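Local coordinates for dermonecrotic toxin (Pasteurella multocida, PDB 2EBF), which acts as a secreted mitogenic toxin that induces bone resorption and is associated with severe progressive atrophic rhinitis in pigs, the present chain being its C-terminal region, at residues Gln416-Ser421 and Gln448-Asn453; Thr426-Leu431 and Ala442-Leu447; Ser273-Ser278 and Leu431-Lys436; Gly396-Ala401 and Glu494-Val499. All blocks are in the same frame, centred on the assembly; numbering follows the deposited sequence.

Contact 1. Residues Gln416-Ser421 and Gln448-Asn453; sequences QFLQGS and QSAKDN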
loop_
_atom_site.group_PDB
_atom_site.type_symbol
_atom_site.label_atom_id
_atom_site.label_comp_id
_atom_site.label_asym_id
_atom_site.label_seq_id
_atom_site.Cartn_x
_atom_site.Cartn_y
_atom_site.Cartn_z
ATOM N N GLN A 416 -14.025 23.204 16.076
ATOM C CA GLN A 416 -14.325 23.877 17.339
ATOM C C GLN A 416 -13.823 25.323 17.388
ATOM O O GLN A 416 -14.566 26.228 17.782
ATOM C CB GLN A 416 -13.765 23.082 18.518
ATOM C CG GLN A 416 -14.809 22.317 19.316
ATOM C CD GLN A 416 -15.209 20.985 18.708
ATOM O OE1 GLN A 416 -15.045 19.937 19.337
ATOM N NE2 GLN A 416 -15.746 21.014 17.489
ATOM N N PHE A 417 -12.568 25.534 16.990
ATOM C CA PHE A 417 -11.991 26.872 16.940
ATOM C C PHE A 417 -12.807 27.796 16.044
ATOM O O PHE A 417 -13.125 28.917 16.435
ATOM C CB PHE A 417 -10.539 26.836 16.456
ATOM C CG PHE A 417 -9.949 28.202 16.229
ATOM C CD1 PHE A 417 -9.283 28.866 17.253
ATOM C CD2 PHE A 417 -10.080 28.840 14.996
ATOM C CE1 PHE A 417 -8.741 30.136 17.050
ATOM C CE2 PHE A 417 -9.545 30.109 14.787
ATOM C CZ PHE A 417 -8.874 30.757 15.818
ATOM N N LEU A 418 -13.137 27.315 14.846
ATOM C CA LEU A 418 -13.852 28.108 13.845
ATOM C C LEU A 418 -15.241 28.534 14.302
ATOM O O LEU A 418 -15.730 29.591 13.905
ATOM C CB LEU A 418 -13.966 27.334 12.531
ATOM C CG LEU A 418 -12.689 27.162 11.706
ATOM C CD1 LEU A 418 -12.971 26.273 10.509
ATOM C CD2 LEU A 418 -12.142 28.509 11.259
ATOM N N GLN A 419 -15.865 27.703 15.131
ATOM C CA GLN A 419 -17.214 27.965 15.643
ATOM C C GLN A 419 -17.219 28.724 16.974
ATOM O O GLN A 419 -18.274 28.915 17.586
ATOM C CB GLN A 419 -18.000 26.650 15.743
ATOM C CG GLN A 419 -18.513 26.148 14.389
ATOM C CD GLN A 419 -18.312 24.654 14.190
ATOM O OE1 GLN A 419 -18.860 23.831 14.931
ATOM N NE2 GLN A 419 -17.515 24.293 13.176
ATOM N N GLY A 420 -16.043 29.167 17.414
ATOM C CA GLY A 420 -15.931 29.987 18.624
ATOM C C GLY A 420 -15.919 29.216 19.932
ATOM O O GLY A 420 -16.066 29.807 21.005
ATOM N N SER A 421 -15.747 27.898 19.845
ATOM C CA SER A 421 -15.609 27.051 21.029
ATOM C C SER A 421 -14.219 27.213 21.636
ATOM O O SER A 421 -13.297 27.698 20.975
ATOM C CB SER A 421 -15.870 25.583 20.672
ATOM O OG SER A 421 -15.376 24.698 21.667
ATOM N N GLN A 448 -6.543 32.188 12.644
ATOM C CA GLN A 448 -7.358 33.293 13.127
ATOM C C GLN A 448 -8.053 33.980 11.948
ATOM O O GLN A 448 -9.249 34.288 12.016
ATOM C CB GLN A 448 -6.490 34.277 13.927
ATOM C CG GLN A 448 -7.263 35.333 14.719
ATOM C CD GLN A 448 -8.338 34.731 15.602
ATOM O OE1 GLN A 448 -9.526 34.907 15.344
ATOM N NE2 GLN A 448 -7.925 33.992 16.629
ATOM N N SER A 449 -7.312 34.194 10.862
ATOM C CA SER A 449 -7.868 34.869 9.683
ATOM C C SER A 449 -9.005 34.084 9.021
ATOM O O SER A 449 -9.964 34.678 8.529
ATOM C CB SER A 449 -6.776 35.202 8.664
ATOM O OG SER A 449 -6.382 34.052 7.924
ATOM N N ALA A 450 -8.895 32.755 9.019
ATOM C CA ALA A 450 -9.933 31.888 8.453
ATOM C C ALA A 450 -11.250 32.026 9.220
ATOM O O ALA A 450 -12.333 32.048 8.623
ATOM C CB ALA A 450 -9.464 30.425 8.443
ATOM N N LYS A 451 -11.147 32.120 10.542
ATOM C CA LYS A 451 -12.311 32.314 11.394
ATOM C C LYS A 451 -12.927 33.690 11.148
ATOM O O LYS A 451 -14.118 33.790 10.854
ATOM C CB LYS A 451 -11.940 32.144 12.868
ATOM C CG LYS A 451 -13.130 32.275 13.822
ATOM C CD LYS A 451 -12.745 31.988 15.273
ATOM C CE LYS A 451 -12.343 33.248 16.015
ATOM N NZ LYS A 451 -13.471 33.895 16.758
ATOM N N ASP A 452 -12.096 34.729 11.247
ATOM C CA ASP A 452 -12.522 36.126 11.097
ATOM C C ASP A 452 -13.146 36.397 9.736
ATOM O O ASP A 452 -14.026 37.248 9.610
ATOM C CB ASP A 452 -11.332 37.078 11.290
ATOM C CG ASP A 452 -10.780 37.069 12.709
ATOM O OD1 ASP A 452 -11.509 36.697 13.653
ATOM O OD2 ASP A 452 -9.604 37.457 12.880
ATOM N N ASN A 453 -12.682 35.675 8.719
ATOM C CA ASN A 453 -13.123 35.923 7.353
ATOM C C ASN A 453 -14.078 34.872 6.797
ATOM O O ASN A 453 -14.429 34.913 5.619
ATOM C CB ASN A 453 -11.911 36.126 6.437
ATOM C CG ASN A 453 -11.121 37.367 6.796
ATOM O OD1 ASN A 453 -11.474 38.479 6.397
ATOM N ND2 ASN A 453 -10.053 37.189 7.563
HETATM O O HOH W 1 -16.026 32.463 15.212
#
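The C-terminal ends of helix 407-418 and helix 442-452 meet here, Phe417 and Leu418 of the first packing against Lys451 of the second; the CA atoms of Leu418 and Lys451 come within 5.1 Å. Phe417 carries its ring across to the second helix because CG stands anti to the backbone N (chi1 173°). The lysine chain crosses it at about a right angle: Lys451 CB lies 3.7 Å from Phe417 CE2, and Lys451 CD makes an off-centre CH-pi contact 4.2 Å from the ring centroid. That same CD sits 3.3 Å from Phe417 O. The side-chain amide of Gln448 is at the ring's edge, near CZ, its plane turned 60° from the ring. Trp424 also meets this phenylalanine, edge-to-face.

Beside the ring contact, Leu418 uses one branch, CD2, which rests 3.8 Å from Lys451 CA and a little further from the methyl of Ala450. The lysine then bends at its last two torsions, so that NZ comes to a water. This water donates to Leu418 O and accepts only a weak bond from Lys451 NZ, linking the two helix ends through solvent.

Just beyond, the backbone turns: Ser421 N bonds to Gln416 O at 2.9 Å and Gly420 N to Phe417 O at 3.1 Å. With Gly420 at positive phi (82°) as the C-prime residue, this is a Schellman motif closing the helix.

Contact 2. Residues Thr426-Leu431 and Ala442-Leu447; sequences TLDAML and AFRKLL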
loop_
_atom_site.group_PDB
_atom_site.type_symbol
_atom_site.label_atom_id
_atom_site.label_comp_id
_atom_site.label_asym_id
_atom_site.label_seq_id
_atom_site.Cartn_x
_atom_site.Cartn_y
_atom_site.Cartn_z
ATOM N N THR A 426 -5.299 20.889 22.362
ATOM C CA THR A 426 -4.268 20.170 21.594
ATOM C C THR A 426 -3.847 20.970 20.364
ATOM O O THR A 426 -2.654 21.169 20.116
ATOM C CB THR A 426 -4.734 18.760 21.183
ATOM O OG1 THR A 426 -5.118 18.034 22.355
ATOM C CG2 THR A 426 -3.615 17.999 20.469
ATOM N N LEU A 427 -4.835 21.444 19.615
ATOM C CA LEU A 427 -4.602 22.386 18.521
ATOM C C LEU A 427 -3.757 23.588 18.978
ATOM O O LEU A 427 -2.733 23.914 18.358
ATOM C CB LEU A 427 -5.944 22.840 17.930
ATOM C CG LEU A 427 -5.954 23.891 16.803
ATOM C CD1 LEU A 427 -5.178 23.401 15.579
ATOM C CD2 LEU A 427 -7.381 24.288 16.432
ATOM N N ASP A 428 -4.168 24.214 20.082
ATOM C CA ASP A 428 -3.476 25.377 20.642
ATOM C C ASP A 428 -2.012 25.060 20.942
ATOM O O ASP A 428 -1.114 25.819 20.561
ATOM C CB ASP A 428 -4.199 25.857 21.910
ATOM C CG ASP A 428 -3.675 27.190 22.425
ATOM O OD1 ASP A 428 -3.352 28.084 21.608
ATOM O OD2 ASP A 428 -3.592 27.349 23.661
ATOM N N ALA A 429 -1.780 23.928 21.607
ATOM C CA ALA A 429 -0.432 23.471 21.917
ATOM C C ALA A 429 0.366 23.235 20.642
ATOM O O ALA A 429 1.541 23.618 20.548
ATOM C CB ALA A 429 -0.484 22.197 22.742
ATOM N N MET A 430 -0.276 22.605 19.660
ATOM C CA MET A 430 0.383 22.328 18.385
ATOM C C MET A 430 0.761 23.622 17.658
ATOM O O MET A 430 1.863 23.727 17.093
ATOM C CB MET A 430 -0.477 21.411 17.510
ATOM C CG MET A 430 -0.534 19.964 18.009
ATOM S SD MET A 430 -1.243 18.870 16.766
ATOM C CE MET A 430 -1.140 17.266 17.553
ATOM N N LEU A 431 -0.127 24.614 17.706
ATOM C CA LEU A 431 0.179 25.942 17.146
ATOM C C LEU A 431 1.381 26.601 17.818
ATOM O O LEU A 431 2.243 27.157 17.134
ATOM C CB LEU A 431 -1.035 26.876 17.189
ATOM C CG LEU A 431 -2.239 26.516 16.304
ATOM C CD1 LEU A 431 -3.422 27.415 16.628
ATOM C CD2 LEU A 431 -1.912 26.574 14.808
ATOM N N ALA A 442 2.570 33.138 12.949
ATOM C CA ALA A 442 1.978 33.077 11.601
ATOM C C ALA A 442 0.914 31.993 11.419
ATOM O O ALA A 442 -0.140 32.248 10.819
ATOM C CB ALA A 442 3.074 32.919 10.554
ATOM N N PHE A 443 1.190 30.786 11.918
ATOM C CA PHE A 443 0.232 29.681 11.802
ATOM C C PHE A 443 -1.045 29.998 12.577
ATOM O O PHE A 443 -2.155 29.788 12.085
ATOM C CB PHE A 443 0.851 28.351 12.256
ATOM C CG PHE A 443 1.857 27.771 11.272
ATOM C CD1 PHE A 443 3.226 27.951 11.464
ATOM C CD2 PHE A 443 1.430 27.053 10.153
ATOM C CE1 PHE A 443 4.160 27.411 10.558
ATOM C CE2 PHE A 443 2.345 26.510 9.249
ATOM C CZ PHE A 443 3.713 26.685 9.451
ATOM N N ARG A 444 -0.875 30.526 13.789
ATOM C CA ARG A 444 -1.995 30.996 14.602
ATOM C C ARG A 444 -2.775 32.097 13.884
ATOM O O ARG A 444 -4.004 32.056 13.810
ATOM C CB ARG A 444 -1.478 31.500 15.952
ATOM C CG ARG A 444 -2.557 31.882 16.936
ATOM C CD ARG A 444 -1.977 32.179 18.321
ATOM N NE ARG A 444 -1.338 31.002 18.921
ATOM C CZ ARG A 444 -1.982 30.020 19.553
ATOM N NH1 ARG A 444 -3.302 30.047 19.692
ATOM N NH2 ARG A 444 -1.296 29.000 20.054
ATOM N N LYS A 445 -2.047 33.074 13.353
ATOM C CA LYS A 445 -2.645 34.179 12.600
ATOM C C LYS A 445 -3.420 33.719 11.371
ATOM O O LYS A 445 -4.489 34.267 11.056
ATOM C CB LYS A 445 -1.570 35.186 12.193
ATOM C CG LYS A 445 -1.347 36.290 13.222
ATOM C CD LYS A 445 -0.004 36.988 13.031
ATOM C CE LYS A 445 -0.072 38.105 12.002
ATOM N NZ LYS A 445 1.017 39.112 12.228
ATOM N N LEU A 446 -2.875 32.716 10.681
ATOM C CA LEU A 446 -3.523 32.125 9.507
ATOM C C LEU A 446 -4.863 31.514 9.900
ATOM O O LEU A 446 -5.876 31.757 9.250
ATOM C CB LEU A 446 -2.629 31.041 8.908
ATOM C CG LEU A 446 -2.525 30.788 7.402
ATOM C CD1 LEU A 446 -2.343 29.307 7.176
ATOM C CD2 LEU A 446 -3.678 31.339 6.557
ATOM N N LEU A 447 -4.854 30.719 10.970
ATOM C CA LEU A 447 -6.066 30.112 11.501
ATOM C C LEU A 447 -7.058 31.184 11.939
ATOM O O LEU A 447 -8.253 31.080 11.673
ATOM C CB LEU A 447 -5.734 29.261 12.721
ATOM C CG LEU A 447 -6.469 27.941 12.971
ATOM C CD1 LEU A 447 -6.458 27.639 14.461
ATOM C CD2 LEU A 447 -7.892 27.899 12.423
#
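Asp428 and Arg444 supply the charged part. Both terminal nitrogens of Arg444, NH1 and NH2, close on the single atom Asp428 OD1, each at 2.7 Å, in an end-on salt bridge whose two bonds are bent, near 137°: NH1 arrives nearly along the C-O axis, NH2 from above the carboxylate plane. The oxygen lies near the guanidinium plane, but the carboxylate itself is turned almost perpendicular to it, 84° apart. NH2 adds a weak bond to Asp428 O at 3.2 Å. The other carboxylate oxygen, OD2, is held by the hydroxyl of Tyr285, and Phe432 makes a cation-pi contact with Arg444.

The short segments 426-431 and 442-447 run at 136° with axes 10.3 Å apart; their helices, 425-434 and 442-452, belong to the crossover that joins the neighbouring parallel strands 399-402 and 456-461 of an alpha/beta domain.

The apolar part centres on Leu431. Its CB lies over one guanidinium face, 3.6 Å from Arg444 NH2. Its branches then part: CD1 meets Leu447 CD1 at 3.7 Å, while CD2 reaches Phe443 CB at 4.2 Å. Leu447 also points the same methyl, tip to tip, at Leu427 CD2, 4.0 Å away; Leu427 CG, anti to the backbone N, carries that branch across.

Contact 3. Residues Ser273-Ser278 and Leu431-Lys436; sequences SISPYS and LFNLDK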
loop_
_atom_site.group_PDB
_atom_site.type_symbol
_atom_site.label_atom_id
_atom_site.label_comp_id
_atom_site.label_asym_id
_atom_site.label_seq_id
_atom_site.Cartn_x
_atom_site.Cartn_y
_atom_site.Cartn_z
ATOM N N SER A 273 2.741 18.297 20.162
ATOM C CA SER A 273 2.011 19.138 21.107
ATOM C C SER A 273 2.760 19.366 22.430
ATOM O O SER A 273 2.312 20.156 23.264
ATOM C CB SER A 273 0.599 18.580 21.366
ATOM O OG SER A 273 0.648 17.279 21.935
ATOM N N ILE A 274 3.894 18.688 22.617
ATOM C CA ILE A 274 4.656 18.789 23.868
ATOM C C ILE A 274 6.142 19.098 23.625
ATOM O O ILE A 274 6.875 18.275 23.068
ATOM C CB ILE A 274 4.483 17.521 24.753
ATOM C CG1 ILE A 274 3.013 17.333 25.150
ATOM C CG2 ILE A 274 5.361 17.599 25.994
ATOM C CD1 ILE A 274 2.664 15.935 25.648
ATOM N N SER A 275 6.566 20.294 24.045
ATOM C CA SER A 275 7.960 20.746 23.919
ATOM C C SER A 275 8.176 22.012 24.760
ATOM O O SER A 275 7.212 22.540 25.316
ATOM C CB SER A 275 8.308 21.024 22.454
ATOM O OG SER A 275 7.871 22.314 22.075
ATOM N N PRO A 276 9.432 22.507 24.858
ATOM C CA PRO A 276 9.656 23.793 25.539
ATOM C C PRO A 276 8.821 24.949 24.975
ATOM O O PRO A 276 8.497 25.880 25.716
ATOM C CB PRO A 276 11.156 24.060 25.329
ATOM C CG PRO A 276 11.592 23.105 24.245
ATOM C CD PRO A 276 10.704 21.915 24.400
ATOM N N TYR A 277 8.465 24.876 23.689
ATOM C CA TYR A 277 7.664 25.919 23.034
ATOM C C TYR A 277 6.249 26.026 23.596
ATOM O O TYR A 277 5.684 27.119 23.658
ATOM C CB TYR A 277 7.571 25.680 21.527
ATOM C CG TYR A 277 8.883 25.712 20.783
ATOM C CD1 TYR A 277 9.230 24.677 19.914
ATOM C CD2 TYR A 277 9.774 26.777 20.930
ATOM C CE1 TYR A 277 10.429 24.698 19.209
ATOM C CE2 TYR A 277 10.981 26.806 20.231
ATOM C CZ TYR A 277 11.300 25.763 19.375
ATOM O OH TYR A 277 12.487 25.779 18.678
ATOM N N SER A 278 5.681 24.888 23.986
ATOM C CA SER A 278 4.311 24.835 24.492
ATOM C C SER A 278 4.265 24.567 25.992
ATOM O O SER A 278 3.210 24.689 26.620
ATOM C CB SER A 278 3.516 23.755 23.753
ATOM O OG SER A 278 4.103 22.482 23.937
ATOM N N LEU A 431 -0.127 24.614 17.706
ATOM C CA LEU A 431 0.179 25.942 17.146
ATOM C C LEU A 431 1.381 26.601 17.818
ATOM O O LEU A 431 2.243 27.157 17.134
ATOM C CB LEU A 431 -1.035 26.876 17.189
ATOM C CG LEU A 431 -2.239 26.516 16.304
ATOM C CD1 LEU A 431 -3.422 27.415 16.628
ATOM C CD2 LEU A 431 -1.912 26.574 14.808
ATOM N N PHE A 432 1.447 26.523 19.151
ATOM C CA PHE A 432 2.601 27.038 19.890
ATOM C C PHE A 432 3.896 26.414 19.413
ATOM O O PHE A 432 4.907 27.104 19.263
ATOM C CB PHE A 432 2.455 26.804 21.397
ATOM C CG PHE A 432 1.803 27.934 22.119
ATOM C CD1 PHE A 432 0.697 27.710 22.925
ATOM C CD2 PHE A 432 2.282 29.235 21.975
ATOM C CE1 PHE A 432 0.084 28.762 23.598
ATOM C CE2 PHE A 432 1.672 30.301 22.638
ATOM C CZ PHE A 432 0.575 30.060 23.460
ATOM N N ASN A 433 3.857 25.103 19.182
ATOM C CA ASN A 433 5.002 24.387 18.661
ATOM C C ASN A 433 5.395 24.847 17.270
ATOM O O ASN A 433 6.567 25.139 17.021
ATOM C CB ASN A 433 4.734 22.892 18.675
ATOM C CG ASN A 433 5.033 22.282 20.006
ATOM O OD1 ASN A 433 4.224 22.337 20.933
ATOM N ND2 ASN A 433 6.213 21.697 20.121
ATOM N N LEU A 434 4.410 24.915 16.372
ATOM C CA LEU A 434 4.611 25.423 15.013
ATOM C C LEU A 434 5.171 26.844 14.976
ATOM O O LEU A 434 6.055 27.148 14.171
ATOM C CB LEU A 434 3.297 25.377 14.225
ATOM C CG LEU A 434 2.825 24.032 13.672
ATOM C CD1 LEU A 434 1.511 24.200 12.927
ATOM C CD2 LEU A 434 3.892 23.409 12.766
ATOM N N ASP A 435 4.648 27.708 15.843
ATOM C CA ASP A 435 5.056 29.109 15.889
ATOM C C ASP A 435 6.256 29.352 16.809
ATOM O O ASP A 435 6.566 30.499 17.141
ATOM C CB ASP A 435 3.867 29.994 16.286
ATOM C CG ASP A 435 2.857 30.164 15.156
ATOM O OD1 ASP A 435 1.657 30.352 15.445
ATOM O OD2 ASP A 435 3.265 30.113 13.977
ATOM N N LYS A 436 6.938 28.270 17.194
ATOM C CA LYS A 436 8.074 28.323 18.121
ATOM C C LYS A 436 7.781 29.131 19.395
ATOM O O LYS A 436 8.624 29.907 19.855
ATOM C CB LYS A 436 9.335 28.850 17.420
ATOM C CG LYS A 436 10.128 27.804 16.657
ATOM C CD LYS A 436 9.820 27.813 15.176
ATOM C CE LYS A 436 10.712 26.812 14.439
ATOM N NZ LYS A 436 10.665 26.988 12.954
#
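Tyr277 lies flat against Lys436, and the amide of Asn433 reaches in among the serines of the 273-278 loop. Lys436 CA stands over one face of the tyrosine ring, 3.8 Å from its centroid and 18° off the normal, in a CH-pi contact. The two side chains then run alongside each other in the same direction, with Lys436 CG 3.6 Å from Tyr277 CZ. The Asn433 amide carbon CG is 3.5 Å from Ser275 OG and 4.0 Å from Ser278 OG, so the amide group sits between both hydroxyls. Beside it, Ser278 CB touches Phe432 CB at 4.0 Å.

A second layer fixes the serines. With chi1 at 83°, Ser275 OG sits between its own backbone N and carbonyl carbon and accepts from Tyr277 N at 3.1 Å, an ST turn. Ser275 N in turn donates to Ser278 OG at 3.3 Å, across the loop, while Ser278 N bonds back to Ser275 O. These bonds curl the chain and present Tyr277 and both hydroxyls to the helix end.

Further out, the Asp435 carboxylate takes the backbone N-H groups of Phe443 and Arg444, tying this helix end to the next helix. Lys436 CA is turned onto the tyrosine ring by its own backbone, at a positive phi of 49°; with Lys436 N bonded to Asn433 O and Gly437 N to Phe432 O, it is the C-prime residue of a Schellman motif.

Contact 4. Residues Gly396-Ala401 and Glu494-Val499; sequences GLTEIA and EGQKFV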
loop_
_atom_site.group_PDB
_atom_site.type_symbol
_atom_site.label_atom_id
_atom_site.label_comp_id
_atom_site.label_asym_id
_atom_site.label_seq_id
_atom_site.Cartn_x
_atom_site.Cartn_y
_atom_site.Cartn_z
ATOM N N GLY A 396 -12.646 34.787 -5.031
ATOM C CA GLY A 396 -13.361 33.548 -4.747
ATOM C C GLY A 396 -12.708 32.482 -3.879
ATOM O O GLY A 396 -13.233 31.370 -3.793
ATOM N N LEU A 397 -11.601 32.802 -3.204
ATOM C CA LEU A 397 -10.985 31.856 -2.249
ATOM C C LEU A 397 -12.044 31.239 -1.332
ATOM O O LEU A 397 -12.817 31.961 -0.706
ATOM C CB LEU A 397 -9.917 32.555 -1.386
ATOM C CG LEU A 397 -9.219 31.717 -0.308
ATOM C CD1 LEU A 397 -8.173 30.783 -0.931
ATOM C CD2 LEU A 397 -8.597 32.614 0.760
ATOM N N THR A 398 -12.078 29.910 -1.261
ATOM C CA THR A 398 -13.058 29.228 -0.404
ATOM C C THR A 398 -12.412 28.531 0.784
ATOM O O THR A 398 -13.059 28.330 1.810
ATOM C CB THR A 398 -13.905 28.176 -1.185
ATOM O OG1 THR A 398 -13.039 27.221 -1.801
ATOM C CG2 THR A 398 -14.760 28.842 -2.256
ATOM N N GLU A 399 -11.137 28.166 0.651
ATOM C CA GLU A 399 -10.504 27.283 1.627
ATOM C C GLU A 399 -8.983 27.452 1.735
ATOM O O GLU A 399 -8.291 27.661 0.734
ATOM C CB GLU A 399 -10.845 25.827 1.280
ATOM C CG GLU A 399 -10.559 24.828 2.384
ATOM C CD GLU A 399 -11.334 23.523 2.213
ATOM O OE1 GLU A 399 -12.060 23.381 1.204
ATOM O OE2 GLU A 399 -11.217 22.641 3.100
ATOM N N ILE A 400 -8.488 27.340 2.968
ATOM C CA ILE A 400 -7.056 27.315 3.278
ATOM C C ILE A 400 -6.696 25.942 3.843
ATOM O O ILE A 400 -7.383 25.427 4.724
ATOM C CB ILE A 400 -6.684 28.399 4.328
ATOM C CG1 ILE A 400 -6.990 29.804 3.788
ATOM C CG2 ILE A 400 -5.211 28.266 4.769
ATOM C CD1 ILE A 400 -7.266 30.837 4.873
ATOM N N ALA A 401 -5.614 25.355 3.343
ATOM C CA ALA A 401 -5.200 24.035 3.794
ATOM C C ALA A 401 -3.734 24.044 4.170
ATOM O O ALA A 401 -2.924 24.684 3.499
ATOM C CB ALA A 401 -5.468 22.993 2.719
ATOM N N GLU A 494 -14.980 20.454 -7.504
ATOM C CA GLU A 494 -15.678 21.540 -8.186
ATOM C C GLU A 494 -16.138 22.623 -7.200
ATOM O O GLU A 494 -16.557 22.323 -6.078
ATOM C CB GLU A 494 -16.861 20.987 -8.999
ATOM C CG GLU A 494 -18.008 20.394 -8.162
ATOM C CD GLU A 494 -19.204 21.328 -8.037
ATOM O OE1 GLU A 494 -19.650 21.586 -6.889
ATOM O OE2 GLU A 494 -19.705 21.801 -9.087
ATOM N N GLY A 495 -16.031 23.879 -7.623
ATOM C CA GLY A 495 -16.466 25.013 -6.812
ATOM C C GLY A 495 -15.540 25.393 -5.667
ATOM O O GLY A 495 -15.930 26.156 -4.776
ATOM N N GLN A 496 -14.319 24.862 -5.680
ATOM C CA GLN A 496 -13.341 25.190 -4.648
ATOM C C GLN A 496 -12.185 25.971 -5.244
ATOM O O GLN A 496 -11.666 25.619 -6.305
ATOM C CB GLN A 496 -12.813 23.930 -3.954
ATOM C CG GLN A 496 -13.879 23.134 -3.214
ATOM C CD GLN A 496 -13.307 22.112 -2.236
ATOM O OE1 GLN A 496 -12.085 21.970 -2.094
ATOM N NE2 GLN A 496 -14.199 21.399 -1.548
ATOM N N LYS A 497 -11.814 27.045 -4.552
ATOM C CA LYS A 497 -10.620 27.822 -4.865
ATOM C C LYS A 497 -9.821 27.897 -3.573
ATOM O O LYS A 497 -10.279 28.456 -2.584
ATOM C CB LYS A 497 -10.994 29.220 -5.357
ATOM C CG LYS A 497 -11.656 29.233 -6.725
ATOM C CD LYS A 497 -12.147 30.628 -7.082
ATOM C CE LYS A 497 -12.561 30.723 -8.544
ATOM N NZ LYS A 497 -13.071 32.089 -8.849
ATOM N N PHE A 498 -8.645 27.285 -3.570
ATOM C CA PHE A 498 -7.943 27.050 -2.321
ATOM C C PHE A 498 -6.507 27.549 -2.358
ATOM O O PHE A 498 -5.939 27.788 -3.429
ATOM C CB PHE A 498 -7.966 25.553 -1.975
ATOM C CG PHE A 498 -7.302 24.686 -3.011
ATOM C CD1 PHE A 498 -5.945 24.392 -2.924
ATOM C CD2 PHE A 498 -8.031 24.185 -4.096
ATOM C CE1 PHE A 498 -5.321 23.594 -3.885
ATOM C CE2 PHE A 498 -7.409 23.393 -5.067
ATOM C CZ PHE A 498 -6.055 23.105 -4.961
ATOM N N VAL A 499 -5.934 27.690 -1.167
ATOM C CA VAL A 499 -4.508 27.914 -0.990
ATOM C C VAL A 499 -3.985 26.845 -0.029
ATOM O O VAL A 499 -4.638 26.535 0.969
ATOM C CB VAL A 499 -4.237 29.325 -0.404
ATOM C CG1 VAL A 499 -2.782 29.473 -0.006
ATOM C CG2 VAL A 499 -4.667 30.425 -1.391
#
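With chi1 at 57°, Thr398 OG1 is folded back over its own main chain, where it accepts from Lys497 N at 3.0 Å; Leu397, by contrast, has CG anti to its N (chi1 178°), which swings CD1 back to within 3.6 Å of Val499 CG2. Both groups stand at the entry to a parallel pair of strands, 399-402 and 498-502, neighbours in the mainly parallel sheet of this alpha/beta domain.

Thr398 N donates to Lys497 O at 2.7 Å, and Glu399 N adds a weak bond to the same oxygen. The ladder then proceeds in parallel register: Val499 N to Glu399 O at 3.0 Å, and Ala401 N to Val499 O at 2.8 Å.

Ile400 and Val499 face one side of the sheet, towards Phe385 of helix 379-387, which Leu397 also touches. Glu399 and Phe498 face the other, where the glutamate forms a salt bridge to Arg458 of the next strand. Gly396, at positive phi, closes helix 389-394 as the C-prime residue of a Schellman motif. The extended side chain of Lys497 passes Gly396, NZ bonded to Asn395 O and CD 3.5 Å from Gly396 O.

In the fold
Contacts 1, 2 and 3 follow three successive helices, and contact 4 lies in the sheet that contacts 1 and 2 pack on. Contacts 1 and 2 share helix 442-452, their centres 11 Å apart, and join where Phe417 CD2 meets Leu447 CD2 at 3.5 Å. Contacts 2 and 3 share Leu431 and lie closer, about 9 Å between centres. The sheet is reached through Ile400: its CG2 is 3.9 Å from Leu446 CD2 in contact 2, and its CD1 is 4.2 Å from Ala450 CB in contact 1. Contact 3 brings in a much earlier loop and stays about 10 Å from contact 4 between nearest atoms. No segment contributes to the phosphonate pocket at Gly624-Ser628.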